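PDB 2Y2W: intracellular exo-alpha-(1->5)-L-arabinofuranosidase from Bifidobacterium longum, which hydrolyses terminal non-reducing alpha-(1->5)-L-arabinofuranosyl bonds in arabinans and also acts on wheat arabinoxylan. Local coordinates for residues D[58-66]-D[434-443]; D[300-308]-D[483-491]. All blocks are in the same frame, centred on the assembly; numbering follows the deposited sequence.

Contact 1 of 2, residues D[58-66]-D[434-443]; sequences DVPPRLFGS and FAEAALHARG
Val59 and Gly443 are joined backbone to backbone by a single hydrogen bond, Val59 N to Gly443 O at 2.9 Å, and the CA atoms of Phe64 and Ala438 come within 5.7 Å where the chain turns over helix 431-440. Gly443 O also receives a CA-H...O contact from Asp58 CA. Phe64 carries most of the contact. Its CG lies anti to the carbonyl carbon (chi1 -52°), which lays the ring on the helix. Ala438 CA sits over the centre of one ring face, 3.6 Å from the centroid and 11° off the normal, a CH-pi contact. The methyls of Ala437 and Ala441 meet the far end of the ring, at CE1 and CZ. The small side chains of Ala437 and Ala438 are consistent with so close an approach of the ring to the helix backbone. The fold is the (beta/alpha)8 barrel of family 51 with a C-terminal beta domain. Residues 58-66 run from strand 57-58 of the beta-domain sheet into the first barrel strand, 65-67. Helix 431-440 leads into strand 444-456, which pairs with 57-58. Phe434 has CG anti to its own N (chi1 -167°). This brings CZ to 3.6 Å from Phe64 O, which lies at the ring edge. Val59 CG1 rests 3.3 Å from Ala441 O. Within 434-443, Arg442 folds back from the loop and its NH1 donates to Ala438 O at 2.8 Å.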
ATOM      1  N   ASP D  58     -28.188  16.037  26.582  1.00 42.96           N
ATOM      2  CA  ASP D  58     -29.324  15.940  25.671  1.00 41.79           C
ATOM      3  C   ASP D  58     -29.177  14.649  24.873  1.00 40.89           C
ATOM      4  O   ASP D  58     -28.087  14.338  24.387  1.00 40.82           O
ATOM      5  CB  ASP D  58     -29.378  17.148  24.729  1.00 41.86           C
ATOM      6  CG  ASP D  58     -28.158  17.245  23.821  1.00 42.02           C
ATOM      7  OD1 ASP D  58     -27.019  17.200  24.335  1.00 41.80           O
ATOM      8  OD2 ASP D  58     -28.341  17.368  22.590  1.00 42.33           O
ATOM      9  N   VAL D  59     -30.262  13.888  24.756  1.00 39.65           N
ATOM     10  CA  VAL D  59     -30.204  12.596  24.074  1.00 38.53           C
ATOM     11  C   VAL D  59     -30.011  12.762  22.561  1.00 37.65           C
ATOM     12  O   VAL D  59     -30.844  13.378  21.890  1.00 37.62           O
ATOM     13  CB  VAL D  59     -31.431  11.691  24.402  1.00 38.60           C
ATOM     14  CG1 VAL D  59     -32.743  12.444  24.214  1.00 38.86           C
ATOM     15  CG2 VAL D  59     -31.406  10.411  23.566  1.00 38.43           C
ATOM     16  N   PRO D  60     -28.894  12.224  22.027  1.00 36.69           N
ATOM     17  CA  PRO D  60     -28.650  12.263  20.586  1.00 35.82           C
ATOM     18  C   PRO D  60     -29.577  11.304  19.839  1.00 34.82           C
ATOM     19  O   PRO D  60     -29.765  10.171  20.278  1.00 34.80           O
ATOM     20  CB  PRO D  60     -27.190  11.814  20.462  1.00 35.88           C
ATOM     21  CG  PRO D  60     -26.942  10.983  21.668  1.00 36.23           C
ATOM     22  CD  PRO D  60     -27.810  11.537  22.757  1.00 36.55           C
ATOM     23  N   PRO D  61     -30.181  11.764  18.729  1.00 33.99           N
ATOM     24  CA  PRO D  61     -31.019  10.896  17.899  1.00 33.28           C
ATOM     25  C   PRO D  61     -30.267   9.730  17.248  1.00 32.57           C
ATOM     26  O   PRO D  61     -30.892   8.737  16.878  1.00 32.34           O
ATOM     27  CB  PRO D  61     -31.547  11.849  16.823  1.00 33.25           C
ATOM     28  CG  PRO D  61     -31.528  13.179  17.470  1.00 33.58           C
ATOM     29  CD  PRO D  61     -30.309  13.180  18.335  1.00 33.92           C
ATOM     30  N   ARG D  62     -28.944   9.852  17.119  1.00 31.82           N
ATOM     31  CA  ARG D  62     -28.117   8.817  16.489  1.00 31.09           C
ATOM     32  C   ARG D  62     -27.881   7.605  17.385  1.00 30.46           C
ATOM     33  O   ARG D  62     -27.393   6.568  16.924  1.00 30.31           O
ATOM     34  CB  ARG D  62     -26.772   9.389  16.036  1.00 31.23           C
ATOM     35  CG  ARG D  62     -26.832  10.199  14.758  1.00 31.52           C
ATOM     36  CD  ARG D  62     -25.484  10.185  14.070  1.00 32.48           C
ATOM     37  NE  ARG D  62     -25.429  11.113  12.945  1.00 33.18           N
ATOM     38  CZ  ARG D  62     -24.688  12.215  12.913  1.00 33.76           C
ATOM     39  NH1 ARG D  62     -23.917  12.545  13.945  1.00 33.90           N
ATOM     40  NH2 ARG D  62     -24.714  12.988  11.838  1.00 34.05           N
ATOM     41  N   LEU D  63     -28.229   7.741  18.663  1.00 29.64           N
ATOM     42  CA  LEU D  63     -28.130   6.641  19.615  1.00 29.01           C
ATOM     43  C   LEU D  63     -29.073   5.491  19.251  1.00 28.56           C
ATOM     44  O   LEU D  63     -28.847   4.344  19.649  1.00 28.42           O
ATOM     45  CB  LEU D  63     -28.418   7.138  21.034  1.00 29.04           C
ATOM     46  CG  LEU D  63     -27.759   6.384  22.192  1.00 28.87           C
ATOM     47  CD1 LEU D  63     -26.261   6.639  22.216  1.00 28.91           C
ATOM     48  CD2 LEU D  63     -28.379   6.790  23.515  1.00 28.62           C
ATOM     49  N   PHE D  64     -30.120   5.803  18.492  1.00 28.01           N
ATOM     50  CA  PHE D  64     -31.089   4.803  18.059  1.00 27.63           C
ATOM     51  C   PHE D  64     -30.882   4.400  16.600  1.00 27.35           C
ATOM     52  O   PHE D  64     -31.838   4.209  15.848  1.00 27.39           O
ATOM     53  CB  PHE D  64     -32.517   5.291  18.317  1.00 27.70           C
ATOM     54  CG  PHE D  64     -32.745   5.760  19.729  1.00 28.02           C
ATOM     55  CD1 PHE D  64     -32.741   4.854  20.788  1.00 28.17           C
ATOM     56  CD2 PHE D  64     -32.945   7.108  20.000  1.00 27.99           C
ATOM     57  CE1 PHE D  64     -32.940   5.284  22.092  1.00 28.41           C
ATOM     58  CE2 PHE D  64     -33.145   7.548  21.303  1.00 28.72           C
ATOM     59  CZ  PHE D  64     -33.141   6.634  22.352  1.00 28.84           C
ATOM     60  N   GLY D  65     -29.618   4.264  16.211  1.00 26.97           N
ATOM     61  CA  GLY D  65     -29.271   3.819  14.871  1.00 26.59           C
ATOM     62  C   GLY D  65     -29.152   2.311  14.771  1.00 26.40           C
ATOM     63  O   GLY D  65     -29.060   1.617  15.785  1.00 26.30           O
ATOM     64  N   SER D  66     -29.166   1.808  13.538  1.00 26.16           N
ATOM     65  CA  SER D  66     -28.952   0.388  13.276  1.00 26.00           C
ATOM     66  C   SER D  66     -27.876   0.190  12.210  1.00 25.95           C
ATOM     67  O   SER D  66     -27.107   1.106  11.918  1.00 25.96           O
ATOM     68  CB  SER D  66     -30.258  -0.307  12.878  1.00 25.99           C
ATOM     69  OG  SER D  66     -30.090  -1.715  12.827  1.00 25.46           O
ATOM     70  N   PHE D 434     -36.159  -1.597  22.346  1.00 33.57           N
ATOM     71  CA  PHE D 434     -35.562  -0.606  21.452  1.00 33.71           C
ATOM     72  C   PHE D 434     -36.593   0.430  21.010  1.00 33.96           C
ATOM     73  O   PHE D 434     -36.347   1.634  21.112  1.00 33.97           O
ATOM     74  CB  PHE D 434     -34.917  -1.280  20.234  1.00 33.57           C
ATOM     75  CG  PHE D 434     -34.027  -0.366  19.438  1.00 33.24           C
ATOM     76  CD1 PHE D 434     -34.546   0.420  18.411  1.00 32.96           C
ATOM     77  CD2 PHE D 434     -32.665  -0.285  19.717  1.00 33.02           C
ATOM     78  CE1 PHE D 434     -33.727   1.268  17.673  1.00 32.88           C
ATOM     79  CE2 PHE D 434     -31.835   0.562  18.985  1.00 32.81           C
ATOM     80  CZ  PHE D 434     -32.367   1.340  17.961  1.00 32.85           C
ATOM     81  N   ALA D 435     -37.741  -0.046  20.528  1.00 34.31           N
ATOM     82  CA  ALA D 435     -38.833   0.822  20.079  1.00 34.68           C
ATOM     83  C   ALA D 435     -39.234   1.859  21.134  1.00 35.03           C
ATOM     84  O   ALA D 435     -39.305   3.053  20.838  1.00 35.14           O
ATOM     85  CB  ALA D 435     -40.035  -0.012  19.663  1.00 34.61           C
ATOM     86  N   GLU D 436     -39.474   1.400  22.361  1.00 35.42           N
ATOM     87  CA  GLU D 436     -39.847   2.283  23.466  1.00 35.92           C
ATOM     88  C   GLU D 436     -38.815   3.371  23.741  1.00 36.18           C
ATOM     89  O   GLU D 436     -39.175   4.536  23.928  1.00 36.17           O
ATOM     90  CB  GLU D 436     -40.118   1.479  24.740  1.00 35.97           C
ATOM     91  CG  GLU D 436     -41.595   1.210  24.993  1.00 36.53           C
ATOM     92  CD  GLU D 436     -42.374   2.464  25.366  1.00 36.98           C
ATOM     93  OE1 GLU D 436     -41.812   3.342  26.059  1.00 36.99           O
ATOM     94  OE2 GLU D 436     -43.554   2.566  24.969  1.00 37.47           O
ATOM     95  N   ALA D 437     -37.541   2.988  23.764  1.00 36.57           N
ATOM     96  CA  ALA D 437     -36.458   3.938  23.981  1.00 36.94           C
ATOM     97  C   ALA D 437     -36.333   4.898  22.800  1.00 37.30           C
ATOM     98  O   ALA D 437     -36.131   6.095  22.989  1.00 37.29           O
ATOM     99  CB  ALA D 437     -35.150   3.209  24.225  1.00 36.88           C
ATOM    100  N   ALA D 438     -36.478   4.368  21.588  1.00 37.75           N
ATOM    101  CA  ALA D 438     -36.329   5.159  20.369  1.00 38.22           C
ATOM    102  C   ALA D 438     -37.431   6.196  20.183  1.00 38.60           C
ATOM    103  O   ALA D 438     -37.180   7.280  19.658  1.00 38.58           O
ATOM    104  CB  ALA D 438     -36.246   4.249  19.149  1.00 38.14           C
ATOM    105  N   LEU D 439     -38.644   5.866  20.621  1.00 39.21           N
ATOM    106  CA  LEU D 439     -39.806   6.730  20.398  1.00 39.87           C
ATOM    107  C   LEU D 439     -40.144   7.694  21.542  1.00 40.24           C
ATOM    108  O   LEU D 439     -40.941   8.616  21.351  1.00 40.34           O
ATOM    109  CB  LEU D 439     -41.042   5.897  20.021  1.00 39.85           C
ATOM    110  CG  LEU D 439     -41.123   5.325  18.599  1.00 40.12           C
ATOM    111  CD1 LEU D 439     -42.254   4.313  18.491  1.00 40.37           C
ATOM    112  CD2 LEU D 439     -41.287   6.422  17.549  1.00 40.01           C
ATOM    113  N   HIS D 440     -39.545   7.497  22.716  1.00 40.74           N
ATOM    114  CA  HIS D 440     -39.920   8.290  23.893  1.00 41.18           C
ATOM    115  C   HIS D 440     -38.772   8.900  24.706  1.00 41.57           C
ATOM    116  O   HIS D 440     -38.986   9.856  25.456  1.00 41.56           O
ATOM    117  CB  HIS D 440     -40.859   7.488  24.798  1.00 41.14           C
ATOM    118  CG  HIS D 440     -42.128   7.074  24.122  1.00 41.16           C
ATOM    119  ND1 HIS D 440     -43.189   7.934  23.944  1.00 41.23           N
ATOM    120  CD2 HIS D 440     -42.498   5.897  23.564  1.00 41.24           C
ATOM    121  CE1 HIS D 440     -44.163   7.301  23.313  1.00 41.54           C
ATOM    122  NE2 HIS D 440     -43.769   6.064  23.072  1.00 41.49           N
ATOM    123  N   ALA D 441     -37.564   8.360  24.562  1.00 42.11           N
ATOM    124  CA  ALA D 441     -36.402   8.929  25.240  1.00 42.76           C
ATOM    125  C   ALA D 441     -35.991  10.241  24.576  1.00 43.23           C
ATOM    126  O   ALA D 441     -35.124  10.268  23.700  1.00 43.32           O
ATOM    127  CB  ALA D 441     -35.243   7.939  25.266  1.00 42.70           C
ATOM    128  N   ARG D 442     -36.637  11.325  24.998  1.00 43.93           N
ATOM    129  CA  ARG D 442     -36.411  12.650  24.424  1.00 44.61           C
ATOM    130  C   ARG D 442     -35.923  13.648  25.470  1.00 45.01           C
ATOM    131  O   ARG D 442     -36.089  13.434  26.674  1.00 45.05           O
ATOM    132  CB  ARG D 442     -37.691  13.175  23.764  1.00 44.62           C
ATOM    133  CG  ARG D 442     -38.174  12.381  22.552  1.00 45.22           C
ATOM    134  CD  ARG D 442     -37.234  12.526  21.355  1.00 46.28           C
ATOM    135  NE  ARG D 442     -37.921  12.282  20.085  1.00 47.01           N
ATOM    136  CZ  ARG D 442     -38.106  11.083  19.536  1.00 46.85           C
ATOM    137  NH1 ARG D 442     -37.662   9.987  20.138  1.00 46.99           N
ATOM    138  NH2 ARG D 442     -38.743  10.981  18.377  1.00 46.74           N
ATOM    139  N   GLY D 443     -35.318  14.736  24.997  1.00 45.51           N
ATOM    140  CA  GLY D 443     -34.879  15.828  25.860  1.00 46.10           C
ATOM    141  C   GLY D 443     -33.534  15.579  26.512  1.00 46.61           C
ATOM    142  O   GLY D 443     -32.526  15.404  25.826  1.00 46.68           O
TER

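Contact 2 of 2, residues D[300-308]-D[483-491]; sequences MQDFLASSE and AVNRDANTP
Arg486 reaches from the end of strand 478-485, in the C-terminal beta domain, to the break between helices 297-304 and 307-327 of the (beta/alpha)8 barrel domain. Its CD packs 3.2 Å from Leu304 O. The Arg486 side chain then bends at chi3 (-82°), which turns the guanidinium toward Glu308. Arg486 NH1 donates to Glu308 OE2 at 3.0 Å in a salt bridge; OE2 accepts with its anti lone pair, the one away from the other oxygen. This oxygen lies near the guanidinium plane at its edge, yet the carboxylate and guanidinium planes are 44° apart. NH2 adds a weak bond to the same oxygen. With an alanine here, Glu308 would probably lose its guanidinium mate, and a gap is likely to open beside Leu304 O and Ala305. The backbone of Arg486 is also held: its O accepts from Gln301 NE2 at 2.8 Å. Asp487 turns its carboxylate back on its own loop. OD1 accepts from Asn489 N, an Asx turn, and from Thr490 N as well, which makes it an Asx motif. Ala488 CB packs against Leu304 CD1 at 3.9 Å. Ala488 N makes a weak bond to Gln301 OE1, so both ends of one amide meet the loop, with Ala488 CB also 3.3 Å from Gln301 OE1.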
ATOM      1  N   MET D 300     -25.767 -17.474  32.818  1.00 48.05           N
ATOM      2  CA  MET D 300     -26.952 -16.629  32.670  1.00 47.80           C
ATOM      3  C   MET D 300     -26.833 -15.346  33.495  1.00 47.69           C
ATOM      4  O   MET D 300     -27.092 -14.254  32.985  1.00 47.74           O
ATOM      5  CB  MET D 300     -28.214 -17.416  33.052  1.00 47.85           C
ATOM      6  CG  MET D 300     -29.495 -16.590  33.216  1.00 47.58           C
ATOM      7  SD  MET D 300     -29.974 -15.629  31.765  1.00 47.35           S
ATOM      8  CE  MET D 300     -30.383 -16.916  30.587  1.00 47.09           C
ATOM      9  N   GLN D 301     -26.430 -15.486  34.756  1.00 47.47           N
ATOM     10  CA  GLN D 301     -26.264 -14.343  35.661  1.00 47.34           C
ATOM     11  C   GLN D 301     -25.145 -13.395  35.215  1.00 47.10           C
ATOM     12  O   GLN D 301     -25.253 -12.180  35.390  1.00 47.09           O
ATOM     13  CB  GLN D 301     -26.034 -14.815  37.105  1.00 47.39           C
ATOM     14  CG  GLN D 301     -26.171 -13.717  38.167  1.00 47.71           C
ATOM     15  CD  GLN D 301     -27.600 -13.218  38.335  1.00 48.28           C
ATOM     16  OE1 GLN D 301     -28.410 -13.834  39.029  1.00 48.39           O
ATOM     17  NE2 GLN D 301     -27.908 -12.089  37.708  1.00 48.43           N
ATOM     18  N   ASP D 302     -24.078 -13.954  34.645  1.00 46.84           N
ATOM     19  CA  ASP D 302     -23.008 -13.153  34.044  1.00 46.60           C
ATOM     20  C   ASP D 302     -23.541 -12.357  32.851  1.00 46.16           C
ATOM     21  O   ASP D 302     -23.197 -11.187  32.663  1.00 46.16           O
ATOM     22  CB  ASP D 302     -21.848 -14.044  33.581  1.00 46.79           C
ATOM     23  CG  ASP D 302     -21.142 -14.750  34.730  1.00 47.41           C
ATOM     24  OD1 ASP D 302     -21.568 -14.604  35.898  1.00 48.04           O
ATOM     25  OD2 ASP D 302     -20.153 -15.465  34.454  1.00 47.90           O
ATOM     26  N   PHE D 303     -24.387 -13.013  32.059  1.00 45.57           N
ATOM     27  CA  PHE D 303     -24.953 -12.442  30.844  1.00 45.02           C
ATOM     28  C   PHE D 303     -25.938 -11.301  31.124  1.00 44.73           C
ATOM     29  O   PHE D 303     -25.975 -10.316  30.387  1.00 44.64           O
ATOM     30  CB  PHE D 303     -25.606 -13.548  30.009  1.00 44.90           C
ATOM     31  CG  PHE D 303     -26.361 -13.050  28.812  1.00 44.71           C
ATOM     32  CD1 PHE D 303     -25.734 -12.266  27.847  1.00 44.46           C
ATOM     33  CD2 PHE D 303     -27.698 -13.384  28.638  1.00 44.42           C
ATOM     34  CE1 PHE D 303     -26.434 -11.810  26.740  1.00 44.27           C
ATOM     35  CE2 PHE D 303     -28.403 -12.940  27.530  1.00 44.43           C
ATOM     36  CZ  PHE D 303     -27.769 -12.152  26.578  1.00 44.43           C
ATOM     37  N   LEU D 304     -26.720 -11.432  32.192  1.00 44.32           N
ATOM     38  CA  LEU D 304     -27.687 -10.399  32.564  1.00 43.94           C
ATOM     39  C   LEU D 304     -27.010  -9.117  33.053  1.00 43.75           C
ATOM     40  O   LEU D 304     -27.601  -8.037  32.997  1.00 43.69           O
ATOM     41  CB  LEU D 304     -28.679 -10.927  33.605  1.00 43.94           C
ATOM     42  CG  LEU D 304     -29.670 -12.000  33.134  1.00 43.76           C
ATOM     43  CD1 LEU D 304     -30.191 -12.807  34.315  1.00 43.76           C
ATOM     44  CD2 LEU D 304     -30.821 -11.401  32.335  1.00 43.26           C
ATOM     45  N   ALA D 305     -25.765  -9.242  33.511  1.00 43.45           N
ATOM     46  CA  ALA D 305     -24.980  -8.093  33.956  1.00 43.18           C
ATOM     47  C   ALA D 305     -23.953  -7.648  32.909  1.00 43.03           C
ATOM     48  O   ALA D 305     -22.891  -7.116  33.256  1.00 43.04           O
ATOM     49  CB  ALA D 305     -24.299  -8.405  35.287  1.00 43.24           C
ATOM     50  N   SER D 306     -24.280  -7.850  31.632  1.00 42.81           N
ATOM     51  CA  SER D 306     -23.378  -7.518  30.521  1.00 42.60           C
ATOM     52  C   SER D 306     -23.146  -6.021  30.346  1.00 42.47           C
ATOM     53  O   SER D 306     -22.157  -5.611  29.733  1.00 42.58           O
ATOM     54  CB  SER D 306     -23.881  -8.123  29.210  1.00 42.62           C
ATOM     55  OG  SER D 306     -23.665  -9.523  29.187  1.00 42.70           O
ATOM     56  N   SER D 307     -24.058  -5.215  30.885  1.00 42.29           N
ATOM     57  CA  SER D 307     -23.933  -3.755  30.865  1.00 42.13           C
ATOM     58  C   SER D 307     -22.673  -3.262  31.580  1.00 42.02           C
ATOM     59  O   SER D 307     -22.129  -2.210  31.234  1.00 42.16           O
ATOM     60  CB  SER D 307     -25.180  -3.101  31.466  1.00 42.07           C
ATOM     61  OG  SER D 307     -25.628  -3.799  32.614  1.00 42.10           O
ATOM     62  N   GLU D 308     -22.216  -4.036  32.563  1.00 41.74           N
ATOM     63  CA  GLU D 308     -21.005  -3.726  33.329  1.00 41.53           C
ATOM     64  C   GLU D 308     -19.744  -3.753  32.466  1.00 41.22           C
ATOM     65  O   GLU D 308     -18.812  -2.979  32.694  1.00 41.22           O
ATOM     66  CB  GLU D 308     -20.855  -4.694  34.506  1.00 41.63           C
ATOM     67  CG  GLU D 308     -22.006  -4.651  35.508  1.00 42.01           C
ATOM     68  CD  GLU D 308     -22.088  -3.336  36.264  1.00 42.61           C
ATOM     69  OE1 GLU D 308     -21.062  -2.906  36.838  1.00 42.69           O
ATOM     70  OE2 GLU D 308     -23.183  -2.734  36.286  1.00 42.86           O
ATOM     71  N   ALA D 483     -36.255   0.828  33.284  1.00 55.98           N
ATOM     72  CA  ALA D 483     -35.581   0.098  34.360  1.00 56.13           C
ATOM     73  C   ALA D 483     -35.486  -1.402  34.092  1.00 56.23           C
ATOM     74  O   ALA D 483     -36.363  -1.988  33.457  1.00 56.22           O
ATOM     75  CB  ALA D 483     -36.263   0.363  35.700  1.00 56.14           C
ATOM     76  N   VAL D 484     -34.412  -2.011  34.591  1.00 56.41           N
ATOM     77  CA  VAL D 484     -34.139  -3.432  34.378  1.00 56.64           C
ATOM     78  C   VAL D 484     -33.870  -4.160  35.699  1.00 56.81           C
ATOM     79  O   VAL D 484     -33.212  -3.622  36.592  1.00 56.73           O
ATOM     80  CB  VAL D 484     -32.956  -3.626  33.376  1.00 56.63           C
ATOM     81  CG1 VAL D 484     -32.231  -4.952  33.595  1.00 56.69           C
ATOM     82  CG2 VAL D 484     -33.458  -3.541  31.942  1.00 56.68           C
ATOM     83  N   ASN D 485     -34.405  -5.375  35.817  1.00 57.10           N
ATOM     84  CA  ASN D 485     -34.092  -6.268  36.932  1.00 57.39           C
ATOM     85  C   ASN D 485     -33.137  -7.370  36.479  1.00 57.61           C
ATOM     86  O   ASN D 485     -33.497  -8.214  35.653  1.00 57.58           O
ATOM     87  CB  ASN D 485     -35.371  -6.869  37.529  1.00 57.33           C
ATOM     88  CG  ASN D 485     -35.108  -7.679  38.792  1.00 57.30           C
ATOM     89  OD1 ASN D 485     -34.139  -7.436  39.516  1.00 57.30           O
ATOM     90  ND2 ASN D 485     -35.977  -8.645  39.063  1.00 56.93           N
ATOM     91  N   ARG D 486     -31.923  -7.353  37.025  1.00 58.02           N
ATOM     92  CA  ARG D 486     -30.851  -8.251  36.583  1.00 58.43           C
ATOM     93  C   ARG D 486     -30.745  -9.563  37.371  1.00 58.84           C
ATOM     94  O   ARG D 486     -30.057 -10.489  36.937  1.00 58.89           O
ATOM     95  CB  ARG D 486     -29.504  -7.519  36.572  1.00 58.34           C
ATOM     96  CG  ARG D 486     -29.386  -6.467  35.479  1.00 58.08           C
ATOM     97  CD  ARG D 486     -27.975  -5.916  35.361  1.00 57.59           C
ATOM     98  NE  ARG D 486     -27.697  -4.866  36.338  1.00 57.40           N
ATOM     99  CZ  ARG D 486     -26.589  -4.130  36.359  1.00 57.17           C
ATOM    100  NH1 ARG D 486     -25.635  -4.319  35.454  1.00 56.93           N
ATOM    101  NH2 ARG D 486     -26.433  -3.199  37.289  1.00 57.01           N
ATOM    102  N   ASP D 487     -31.420  -9.637  38.518  1.00 59.35           N
ATOM    103  CA  ASP D 487     -31.458 -10.859  39.326  1.00 59.82           C
ATOM    104  C   ASP D 487     -32.184 -11.964  38.560  1.00 60.16           C
ATOM    105  O   ASP D 487     -33.222 -11.719  37.941  1.00 60.18           O
ATOM    106  CB  ASP D 487     -32.142 -10.596  40.673  1.00 59.85           C
ATOM    107  CG  ASP D 487     -31.865 -11.687  41.707  1.00 59.92           C
ATOM    108  OD1 ASP D 487     -32.065 -12.886  41.407  1.00 59.85           O
ATOM    109  OD2 ASP D 487     -31.463 -11.338  42.837  1.00 59.80           O
ATOM    110  N   ALA D 488     -31.635 -13.174  38.612  1.00 60.61           N
ATOM    111  CA  ALA D 488     -32.130 -14.290  37.803  1.00 61.13           C
ATOM    112  C   ALA D 488     -33.207 -15.149  38.477  1.00 61.49           C
ATOM    113  O   ALA D 488     -33.942 -15.871  37.795  1.00 61.46           O
ATOM    114  CB  ALA D 488     -30.969 -15.159  37.335  1.00 61.13           C
ATOM    115  N   ASN D 489     -33.300 -15.072  39.804  1.00 62.03           N
ATOM    116  CA  ASN D 489     -34.245 -15.902  40.565  1.00 62.55           C
ATOM    117  C   ASN D 489     -34.897 -15.223  41.783  1.00 62.88           C
ATOM    118  O   ASN D 489     -35.606 -15.875  42.556  1.00 62.89           O
ATOM    119  CB  ASN D 489     -33.608 -17.251  40.950  1.00 62.55           C
ATOM    120  CG  ASN D 489     -32.143 -17.123  41.344  1.00 62.56           C
ATOM    121  OD1 ASN D 489     -31.788 -16.354  42.238  1.00 62.80           O
ATOM    122  ND2 ASN D 489     -31.287 -17.886  40.675  1.00 62.41           N
ATOM    123  N   THR D 490     -34.667 -13.921  41.942  1.00 63.35           N
ATOM    124  CA  THR D 490     -35.294 -13.148  43.017  1.00 63.77           C
ATOM    125  C   THR D 490     -35.976 -11.890  42.471  1.00 64.13           C
ATOM    126  O   THR D 490     -35.315 -11.028  41.887  1.00 64.11           O
ATOM    127  CB  THR D 490     -34.280 -12.763  44.121  1.00 63.75           C
ATOM    128  OG1 THR D 490     -33.592 -13.935  44.576  1.00 63.75           O
ATOM    129  CG2 THR D 490     -34.982 -12.099  45.304  1.00 63.79           C
ATOM    130  N   PRO D 491     -37.309 -11.789  42.654  1.00 64.52           N
ATOM    131  CA  PRO D 491     -38.078 -10.607  42.264  1.00 64.84           C
ATOM    132  C   PRO D 491     -37.910  -9.464  43.262  1.00 65.18           C
ATOM    133  O   PRO D 491     -37.826  -9.704  44.470  1.00 65.21           O
ATOM    134  CB  PRO D 491     -39.532 -11.108  42.278  1.00 64.86           C
ATOM    135  CG  PRO D 491     -39.452 -12.604  42.407  1.00 64.72           C
ATOM    136  CD  PRO D 491     -38.189 -12.857  43.154  1.00 64.57           C
TER

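From the N terminus the chain passes through strand 57-58 and enters the barrel at strand 65-67. Contact 1 closes a loop of 367 residues when helix 431-440 comes back to residues 58-66. That span holds all the later barrel strands. Residues 300-308, the first half of contact 2, lie within it, between barrel strands 280-287 and 335-341. Their partner, 483-491, comes only after contact 1 has closed, so the two contacts cross. Contact 1 ties the start of the barrel to the helix leading into the beta domain. Contact 2 ties a later helix pair of the barrel domain to the loop that follows strand 478-485 of the beta domain. Their centres are 23 Å apart and they do not touch.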